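Local coordinates for protein Hep_Hag family (Burkholderia pseudomallei, PDB 3S6L) that forms a YadA-like head domain of the trimeric autotransporter adhesin BoaA and probably mediates bacterial adhesion to host cells, at residues S114-A118 / P119-A123; F138-R141 / G142-R145. All coordinates share one frame; numbering follows the deposited sequence.

Interaction 1. Residues S114-A118 / P119-A123; sequences STAAA and PNSAA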
ATOM      1  N   SER A 114      -3.153 -10.258   6.138  1.00 18.04           N
ATOM      2  CA  SER A 114      -1.736 -10.596   6.254  1.00 18.75           C
ATOM      3  C   SER A 114      -1.266 -10.118   7.628  1.00 19.05           C
ATOM      4  O   SER A 114      -1.821  -9.163   8.166  1.00 19.81           O
ATOM      5  CB  SER A 114      -0.907  -9.903   5.178  1.00 18.05           C
ATOM      6  OG  SER A 114      -1.058  -8.476   5.296  1.00 19.78           O
ATOM      7  N   THR A 115      -0.252 -10.778   8.180  1.00 18.88           N
ATOM      8  CA  THR A 115       0.265 -10.465   9.517  1.00 19.35           C
ATOM      9  C   THR A 115       1.801 -10.439   9.440  1.00 18.96           C
ATOM     10  O   THR A 115       2.436 -11.450   9.123  1.00 19.79           O
ATOM     11  CB  THR A 115      -0.199 -11.512  10.608  1.00 19.66           C
ATOM     12  OG1 THR A 115      -1.641 -11.595  10.643  1.00 21.46           O
ATOM     13  CG2 THR A 115       0.331 -11.143  12.039  1.00 18.65           C
ATOM     14  N   ALA A 116       2.383  -9.274   9.661  1.00 18.31           N
ATOM     15  CA  ALA A 116       3.836  -9.155   9.747  1.00 19.15           C
ATOM     16  C   ALA A 116       4.151  -8.939  11.210  1.00 20.28           C
ATOM     17  O   ALA A 116       4.077  -7.802  11.720  1.00 20.51           O
ATOM     18  CB  ALA A 116       4.366  -8.018   8.904  1.00 17.46           C
ATOM     19  N   ALA A 117       4.491 -10.045  11.875  1.00 20.50           N
ATOM     20  CA  ALA A 117       4.549 -10.062  13.317  1.00 21.93           C
ATOM     21  C   ALA A 117       5.961  -9.875  13.865  1.00 22.45           C
ATOM     22  O   ALA A 117       6.137  -9.271  14.908  1.00 23.40           O
ATOM     23  CB  ALA A 117       3.903 -11.364  13.861  1.00 21.48           C
ATOM     24  N   ALA A 118       6.960 -10.413  13.166  1.00 22.79           N
ATOM     25  CA  ALA A 118       8.345 -10.420  13.653  1.00 23.10           C
ATOM     26  C   ALA A 118       8.999  -9.069  13.338  1.00 22.93           C
ATOM     27  O   ALA A 118       8.587  -8.430  12.382  1.00 22.74           O
ATOM     28  CB  ALA A 118       9.126 -11.567  13.016  1.00 21.81           C
ATOM     29  N   PRO A 119       9.998  -8.626  14.137  1.00 23.57           N
ATOM     30  CA  PRO A 119      10.683  -7.349  13.829  1.00 23.50           C
ATOM     31  C   PRO A 119      11.314  -7.399  12.453  1.00 23.59           C
ATOM     32  O   PRO A 119      11.869  -8.433  12.084  1.00 23.60           O
ATOM     33  CB  PRO A 119      11.798  -7.275  14.875  1.00 24.11           C
ATOM     34  CG  PRO A 119      11.919  -8.732  15.425  1.00 24.96           C
ATOM     35  CD  PRO A 119      10.513  -9.241  15.376  1.00 24.08           C
ATOM     36  N   ASN A 120      11.201  -6.309  11.691  1.00 23.28           N
ATOM     37  CA  ASN A 120      11.905  -6.169  10.429  1.00 22.99           C
ATOM     38  C   ASN A 120      11.467  -7.175   9.355  1.00 21.75           C
ATOM     39  O   ASN A 120      12.239  -7.502   8.432  1.00 20.13           O
ATOM     40  CB  ASN A 120      13.434  -6.242  10.658  1.00 23.86           C
ATOM     41  CG  ASN A 120      14.222  -5.475   9.601  1.00 27.38           C
ATOM     42  OD1 ASN A 120      13.844  -4.347   9.207  1.00 28.41           O
ATOM     43  ND2 ASN A 120      15.328  -6.080   9.131  1.00 27.06           N
ATOM     44  N   SER A 121      10.227  -7.649   9.479  1.00 20.89           N
ATOM     45  CA  SER A 121       9.689  -8.635   8.554  1.00 20.43           C
ATOM     46  C   SER A 121       8.674  -8.023   7.640  1.00 20.25           C
ATOM     47  O   SER A 121       8.224  -6.893   7.884  1.00 21.30           O
ATOM     48  CB  SER A 121       9.039  -9.786   9.295  1.00 20.78           C
ATOM     49  OG  SER A 121       7.886  -9.352   9.993  1.00 20.24           O
ATOM     50  N   ALA A 122       8.330  -8.764   6.585  1.00 19.50           N
ATOM     51  CA  ALA A 122       7.259  -8.395   5.692  1.00 19.89           C
ATOM     52  C   ALA A 122       6.394  -9.579   5.310  1.00 19.98           C
ATOM     53  O   ALA A 122       6.889 -10.693   5.093  1.00 20.43           O
ATOM     54  CB  ALA A 122       7.810  -7.696   4.410  1.00 20.44           C
ATOM     55  N   ALA A 123       5.100  -9.314   5.191  1.00 19.80           N
ATOM     56  CA  ALA A 123       4.143 -10.325   4.769  1.00 20.01           C
ATOM     57  C   ALA A 123       3.500  -9.804   3.509  1.00 20.20           C
ATOM     58  O   ALA A 123       2.900  -8.712   3.536  1.00 21.19           O
ATOM     59  CB  ALA A 123       3.097 -10.554   5.859  1.00 19.53           C
TER
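Ser121 turns its hydroxyl back toward Ala118 through a chi1 of 66°, which sets OG between its own backbone N and carbonyl carbon. At Asn120 the backbone takes a positive phi of 65°, and the chain doubles back there. These torsions close a type II beta turn from Ala118 to Ser121. Ser121 OG donates to Ala118 O at 2.7 Å. The donor is tilted 31° from the carbonyl plane. Ser121 N reaches the same Ala118 O at 3.4 Å, but this turn bond is weak. The hydroxyl is therefore the shorter of the two grips on that oxygen.

Beyond the turn the two arms face each other through small methyl groups. Ala116 CB points across and lies 4.2 Å from Ala123 CB. It also sits 3.9 Å from Ser121 OG, at the turn end of the apolar patch. Ala123 CB comes within 3.4 Å of Thr115 O. Ser114 CB meets the same methyl from the far end at 4.1 Å. The Ser114 hydroxyl is held by Gly111 O.

Strands 115-116 and 122-124 belong to different sheets, and backbone bonds of Thr115 and Ala116 run to neighbouring coils instead. This is one bend of the left-handed beta-roll. At the turn, Asn120 ND2 bonds to Asn134 OD1. Inside the coil, alanine and serine side chains permit close packing of the two strands. The buried Ser121 hydroxyl is satisfied by Ala118 O, and its short bond adds to the weak backbone bond of the turn.

Interaction 2. Residues F138-R141 / G142-R145; sequences FGSR and GHER. With ZN (zinc ion), chain S.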
ATOM      1  N   PHE A 138       5.776 -14.924   1.660  1.00 21.21           N
ATOM      2  CA  PHE A 138       4.779 -14.874   0.599  1.00 21.35           C
ATOM      3  C   PHE A 138       3.587 -15.804   0.857  1.00 21.69           C
ATOM      4  O   PHE A 138       2.833 -16.133  -0.054  1.00 21.73           O
ATOM      5  CB  PHE A 138       5.436 -15.146  -0.775  1.00 21.41           C
ATOM      6  CG  PHE A 138       6.487 -14.146  -1.131  1.00 20.52           C
ATOM      7  CD1 PHE A 138       6.142 -12.959  -1.765  1.00 20.36           C
ATOM      8  CD2 PHE A 138       7.826 -14.365  -0.787  1.00 22.15           C
ATOM      9  CE1 PHE A 138       7.120 -12.023  -2.087  1.00 20.72           C
ATOM     10  CE2 PHE A 138       8.813 -13.421  -1.096  1.00 22.33           C
ATOM     11  CZ  PHE A 138       8.464 -12.265  -1.749  1.00 19.45           C
ATOM     12  N   GLY A 139       3.402 -16.208   2.104  1.00 21.91           N
ATOM     13  CA  GLY A 139       2.308 -17.114   2.427  1.00 22.75           C
ATOM     14  C   GLY A 139       2.444 -17.606   3.847  1.00 23.94           C
ATOM     15  O   GLY A 139       2.649 -16.818   4.772  1.00 24.04           O
ATOM     16  N   SER A 140       2.343 -18.916   4.017  1.00 24.47           N
ATOM     17  CA  SER A 140       2.524 -19.539   5.312  1.00 25.40           C
ATOM     18  C   SER A 140       2.721 -21.001   5.005  1.00 26.35           C
ATOM     19  O   SER A 140       2.596 -21.405   3.842  1.00 26.39           O
ATOM     20  CB  SER A 140       1.307 -19.315   6.222  1.00 24.96           C
ATOM     21  OG  SER A 140       0.139 -19.893   5.679  1.00 25.08           O
ATOM     22  N   ARG A 141       3.028 -21.791   6.022  1.00 27.05           N
ATOM     23  CA  ARG A 141       3.315 -23.221   5.815  1.00 28.74           C
ATOM     24  C   ARG A 141       2.129 -23.975   5.208  1.00 28.84           C
ATOM     25  O   ARG A 141       0.999 -23.836   5.678  1.00 28.68           O
ATOM     26  CB  ARG A 141       3.752 -23.871   7.120  1.00 29.62           C
ATOM     27  CG  ARG A 141       5.157 -23.458   7.552  1.00 33.21           C
ATOM     28  CD  ARG A 141       5.416 -23.869   9.000  1.00 38.14           C
ATOM     29  NE  ARG A 141       5.285 -25.308   9.199  1.00 40.74           N
ATOM     30  CZ  ARG A 141       6.311 -26.164   9.201  1.00 44.48           C
ATOM     31  NH1 ARG A 141       7.556 -25.729   9.010  1.00 43.60           N
ATOM     32  NH2 ARG A 141       6.095 -27.465   9.417  1.00 43.67           N
ATOM     33  N   GLY A 142       2.390 -24.753   4.152  1.00 28.69           N
ATOM     34  CA  GLY A 142       1.317 -25.398   3.399  1.00 29.81           C
ATOM     35  C   GLY A 142       0.502 -24.441   2.521  1.00 29.71           C
ATOM     36  O   GLY A 142      -0.393 -24.880   1.798  1.00 30.58           O
ATOM     37  N   HIS A 143       0.808 -23.140   2.578  1.00 28.45           N
ATOM     38  CA  HIS A 143       0.189 -22.152   1.683  1.00 28.27           C
ATOM     39  C   HIS A 143       1.281 -21.323   1.011  1.00 27.06           C
ATOM     40  O   HIS A 143       1.290 -20.092   1.100  1.00 27.12           O
ATOM     41  CB  HIS A 143      -0.749 -21.226   2.467  1.00 28.02           C
ATOM     42  CG  HIS A 143      -1.852 -21.955   3.156  1.00 31.33           C
ATOM     43  ND1 HIS A 143      -3.103 -22.105   2.596  1.00 33.97           N
ATOM     44  CD2 HIS A 143      -1.881 -22.618   4.338  1.00 32.71           C
ATOM     45  CE1 HIS A 143      -3.859 -22.818   3.409  1.00 36.32           C
ATOM     46  NE2 HIS A 143      -3.145 -23.132   4.478  1.00 36.73           N
ATOM     47  N   GLU A 144       2.215 -21.993   0.354  1.00 26.37           N
ATOM     48  CA  GLU A 144       3.355 -21.301  -0.259  1.00 25.31           C
ATOM     49  C   GLU A 144       2.947 -20.673  -1.590  1.00 24.92           C
ATOM     50  O   GLU A 144       1.962 -21.080  -2.196  1.00 24.84           O
ATOM     51  CB  GLU A 144       4.534 -22.272  -0.430  1.00 25.65           C
ATOM     52  CG  GLU A 144       5.164 -22.746   0.890  1.00 24.01           C
ATOM     53  CD  GLU A 144       4.418 -23.908   1.562  1.00 27.31           C
ATOM     54  OE1 GLU A 144       3.430 -24.450   0.982  1.00 26.34           O
ATOM     55  OE2 GLU A 144       4.841 -24.286   2.695  1.00 27.53           O
ATOM     56  N   ARG A 145       3.671 -19.647  -2.031  1.00 24.57           N
ATOM     57  CA  ARG A 145       3.373 -19.063  -3.345  1.00 24.09           C
ATOM     58  C   ARG A 145       4.606 -19.101  -4.197  1.00 24.54           C
ATOM     59  O   ARG A 145       5.702 -18.938  -3.679  1.00 24.70           O
ATOM     60  CB  ARG A 145       2.850 -17.634  -3.224  1.00 23.65           C
ATOM     61  CG  ARG A 145       1.363 -17.537  -2.744  1.00 22.41           C
ATOM     62  CD  ARG A 145       0.944 -16.075  -2.801  1.00 21.68           C
ATOM     63  NE  ARG A 145      -0.408 -15.795  -2.350  1.00 21.03           N
ATOM     64  CZ  ARG A 145      -0.705 -15.387  -1.121  1.00 21.54           C
ATOM     65  NH1 ARG A 145       0.263 -15.239  -0.229  1.00 21.29           N
ATOM     66  NH2 ARG A 145      -1.972 -15.129  -0.774  1.00 21.82           N
TER
HETATM   67 ZN    ZN S 187      -4.107 -24.769   5.430  1.00 63.58          ZN
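Arg145 folds its side chain along the carbonyl of Phe138 in this loop. Its CB lies 3.5 Å from Phe138 O and also packs near Phe138 CB. CG and CD follow the same oxygen, with CD at 3.3 Å. The chain is extended from CG to NE, then chi4 of 96° turns the guanidinium. NE donates to Asn120 O of a neighbouring subunit. NH1 returns to Phe138 O at 2.7 Å, with an angle of 149° at the hydrogen. The oxygen lies near the guanidinium plane, but NH1 stands above the carbonyl plane. NH1 also bonds Ser128 OG, and NH2 bonds Ala126 O. These bonds fix the rotation of the buried guanidinium and may partly offset its charge.

At the tip of the loop, His143 N donates to Ser140 O at 2.8 Å and closes a type II turn. The return bond from Ser140 N to His143 O is weak. Gly142 takes the positive phi of the turn. Its N donates to Glu144 OE2 at 2.9 Å, meeting the carboxylate from above its plane. A bend at chi2 (82°) brings that carboxylate back over the turn. On the His143 side chain, CB and CD2 each lie 3.6 Å from Ser140 OG. His143 NE2 binds a zinc ion at 2.1 Å.

Phe138 packs on Leu147 and Val136, each from a different neighbouring subunit. This type II turn follows the last coil of the YadA-like left-handed beta-roll. Its place is consistent with the neck, where the chain passes towards the coiled stalk.

Interaction 1 comes first along the chain and interaction 2 follows. Their centres are 14 Å apart, and their nearest atoms, about 6 Å apart, do not touch. Residues 114-123 bend from strand 115-116 of the three-stranded sheet into strand 122-124 of the long sheet. Residues 138-145 leave strand 135-137, parallel to 122-124 and the outermost at that end, and lead to strand 146-148. One is thus a bend within the stacked coils; the other is the loop after the last. The two regions also meet across a subunit boundary. There a bend of the roll in one chain is joined to the segment after the roll in another.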